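Local structure of glucosamine kinase (Streptacidiphilus jiangxiensis, 6HWJ) at residues E409-Y412 with A413-L417. The protein catalyses the magnesium- and ATP-dependent phosphorylation of D-glucosamine to D-glucosamine 6-phosphate, and acts on glucose to a lesser extent. Numbering follows the deposited sequence.
Sequences EYLY and AVRHL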
ATOM      1  N   GLU A 409       1.365  16.645   2.924  1.00 25.27           N
ATOM      2  CA  GLU A 409       1.436  16.606   4.378  1.00 27.76           C
ATOM      3  C   GLU A 409       0.683  17.777   4.988  1.00 26.90           C
ATOM      4  O   GLU A 409       0.039  17.621   6.036  1.00 26.33           O
ATOM      5  CB  GLU A 409       2.897  16.600   4.847  1.00 30.17           C
ATOM      6  CG  GLU A 409       3.690  15.434   4.318  1.00 31.62           C
ATOM      7  CD  GLU A 409       3.217  14.091   4.866  1.00 34.38           C
ATOM      8  OE1 GLU A 409       2.526  14.053   5.898  1.00 32.95           O
ATOM      9  OE2 GLU A 409       3.547  13.056   4.262  1.00 36.80           O
ATOM     10  N   TYR A 410       0.731  18.949   4.333  1.00 27.75           N
ATOM     11  CA  TYR A 410      -0.093  20.069   4.769  1.00 31.21           C
ATOM     12  C   TYR A 410      -1.574  19.709   4.747  1.00 31.58           C
ATOM     13  O   TYR A 410      -2.332  20.060   5.669  1.00 30.06           O
ATOM     14  CB  TYR A 410       0.116  21.297   3.878  1.00 30.02           C
ATOM     15  CG  TYR A 410       1.429  22.018   4.010  1.00 29.32           C
ATOM     16  CD1 TYR A 410       1.713  22.781   5.127  1.00 29.30           C
ATOM     17  CD2 TYR A 410       2.355  21.999   2.973  1.00 29.52           C
ATOM     18  CE1 TYR A 410       2.907  23.482   5.226  1.00 31.56           C
ATOM     19  CE2 TYR A 410       3.538  22.702   3.055  1.00 31.71           C
ATOM     20  CZ  TYR A 410       3.809  23.447   4.174  1.00 33.35           C
ATOM     21  OH  TYR A 410       4.993  24.141   4.247  1.00 39.44           O
ATOM     22  N   LEU A 411      -2.014  19.034   3.681  1.00 31.05           N
ATOM     23  CA  LEU A 411      -3.419  18.696   3.553  1.00 32.74           C
ATOM     24  C   LEU A 411      -3.814  17.662   4.597  1.00 32.82           C
ATOM     25  O   LEU A 411      -4.889  17.766   5.201  1.00 32.15           O
ATOM     26  CB  LEU A 411      -3.722  18.199   2.129  1.00 33.20           C
ATOM     27  CG  LEU A 411      -3.527  19.225   1.008  1.00 35.92           C
ATOM     28  CD1 LEU A 411      -3.913  18.631  -0.358  1.00 40.25           C
ATOM     29  CD2 LEU A 411      -4.343  20.493   1.249  1.00 38.25           C
ATOM     30  N   TYR A 412      -2.961  16.661   4.829  1.00 33.12           N
ATOM     31  CA  TYR A 412      -3.218  15.730   5.924  1.00 33.98           C
ATOM     32  C   TYR A 412      -3.385  16.485   7.244  1.00 32.72           C
ATOM     33  O   TYR A 412      -4.339  16.257   7.994  1.00 31.74           O
ATOM     34  CB  TYR A 412      -2.095  14.713   6.031  1.00 35.72           C
ATOM     35  CG  TYR A 412      -2.220  13.856   7.268  1.00 37.29           C
ATOM     36  CD1 TYR A 412      -3.072  12.758   7.290  1.00 36.94           C
ATOM     37  CD2 TYR A 412      -1.511  14.164   8.422  1.00 35.18           C
ATOM     38  CE1 TYR A 412      -3.199  11.977   8.433  1.00 38.28           C
ATOM     39  CE2 TYR A 412      -1.643  13.401   9.558  1.00 36.70           C
ATOM     40  CZ  TYR A 412      -2.489  12.307   9.557  1.00 37.65           C
ATOM     41  OH  TYR A 412      -2.615  11.547  10.686  1.00 39.56           O
ATOM     42  N   ALA A 413      -2.481  17.425   7.515  1.00 31.46           N
ATOM     43  CA  ALA A 413      -2.515  18.156   8.770  1.00 31.48           C
ATOM     44  C   ALA A 413      -3.832  18.898   8.939  1.00 31.76           C
ATOM     45  O   ALA A 413      -4.509  18.752   9.964  1.00 33.12           O
ATOM     46  CB  ALA A 413      -1.329  19.129   8.839  1.00 32.13           C
ATOM     47  N   VAL A 414      -4.209  19.716   7.952  1.00 32.23           N
ATOM     48  CA  VAL A 414      -5.376  20.568   8.128  1.00 36.17           C
ATOM     49  C   VAL A 414      -6.648  19.725   8.199  1.00 37.12           C
ATOM     50  O   VAL A 414      -7.624  20.126   8.827  1.00 39.43           O
ATOM     51  CB  VAL A 414      -5.471  21.628   7.014  1.00 41.61           C
ATOM     52  CG1 VAL A 414      -4.252  22.557   7.069  1.00 41.55           C
ATOM     53  CG2 VAL A 414      -5.602  20.973   5.632  1.00 39.75           C
ATOM     54  N   ARG A 415      -6.641  18.534   7.610  1.00 35.83           N
ATOM     55  CA  ARG A 415      -7.826  17.693   7.611  1.00 37.97           C
ATOM     56  C   ARG A 415      -7.913  16.771   8.827  1.00 37.28           C
ATOM     57  O   ARG A 415      -9.028  16.394   9.224  1.00 37.81           O
ATOM     58  CB  ARG A 415      -7.866  16.824   6.348  1.00 38.68           C
ATOM     59  CG  ARG A 415      -8.009  17.597   5.059  1.00 45.40           C
ATOM     60  CD  ARG A 415      -7.708  16.700   3.873  1.00 51.75           C
ATOM     61  NE  ARG A 415      -7.806  17.415   2.598  1.00 59.93           N
ATOM     62  CZ  ARG A 415      -7.446  16.896   1.427  1.00 66.71           C
ATOM     63  NH1 ARG A 415      -6.958  15.663   1.365  1.00 67.96           N
ATOM     64  NH2 ARG A 415      -7.568  17.611   0.324  1.00 69.78           N
ATOM     65  N   HIS A 416      -6.792  16.402   9.420  1.00 32.92           N
ATOM     66  CA  HIS A 416      -6.768  15.332  10.417  1.00 37.38           C
ATOM     67  C   HIS A 416      -5.944  15.641  11.651  1.00 38.97           C
ATOM     68  O   HIS A 416      -6.234  15.062  12.708  1.00 39.20           O
ATOM     69  CB  HIS A 416      -6.212  14.035   9.787  1.00 39.44           C
ATOM     70  CG  HIS A 416      -6.945  13.602   8.553  1.00 40.89           C
ATOM     71  ND1 HIS A 416      -6.409  13.732   7.287  1.00 40.87           N
ATOM     72  CD2 HIS A 416      -8.171  13.045   8.393  1.00 42.30           C
ATOM     73  CE1 HIS A 416      -7.274  13.275   6.397  1.00 40.28           C
ATOM     74  NE2 HIS A 416      -8.354  12.860   7.038  1.00 44.03           N
ATOM     75  N   LEU A 417      -4.935  16.499  11.583  1.00 37.18           N
ATOM     76  CA  LEU A 417      -3.990  16.678  12.671  1.00 33.98           C
ATOM     77  C   LEU A 417      -3.304  18.031  12.527  1.00 30.36           C
ATOM     78  O   LEU A 417      -2.201  18.105  11.989  1.00 31.24           O
ATOM     79  CB  LEU A 417      -2.972  15.548  12.676  1.00 28.32           C
ATOM     80  CG  LEU A 417      -2.137  15.374  13.953  1.00 27.00           C
ATOM     81  CD1 LEU A 417      -3.006  14.945  15.137  1.00 30.38           C
ATOM     82  CD2 LEU A 417      -1.011  14.388  13.702  1.00 30.16           C
TER
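One face of the Tyr-412 ring carries His-416 CB, a CH-pi contact 4.2 Å from the ring centroid and offset toward the rim. The imidazole continues obliquely past the phenol, their planes at 36°, with His-416 ND1 3.5 Å from Tyr-412 CD1; Arg-415 CB sits 3.5 Å above one imidazole face, near its rim. Tyr-412 CG lies anti to the backbone N (chi1 172°), which swings the phenol toward His-416 and Leu-417, whose CB approaches CE2 obliquely. The guanidinium of Arg-415 has Leu-411 CB 4.0 Å above its centre; the arginine chain, extended from CG to NE, runs beside the leucine and carries NH2 to a salt bridge with Glu-259. Residues 409-417, at the C-terminal end of helix 398-416, belong to a motif that probably determines substrate specificity. Glu-409 binds D-glucosamine, a role its polar carboxylate suits; Trp-420 NE1 holds its OE1, and the indole meets Tyr-412 edge-to-face. Along the backbone, Ala-413 N donates to Glu-409 O at 2.9 Å and Val-414 N to Tyr-410 O at 3.0 Å. Tyr-412 O accepts the 2.8 Å bond from His-416 N and weaker ones from Arg-415 N and His-416 ND1. Tyr-410 turns its ring into the hydrophobic interior against Leu-272 and Trp-275, while the small Ala-413 touches Val-421.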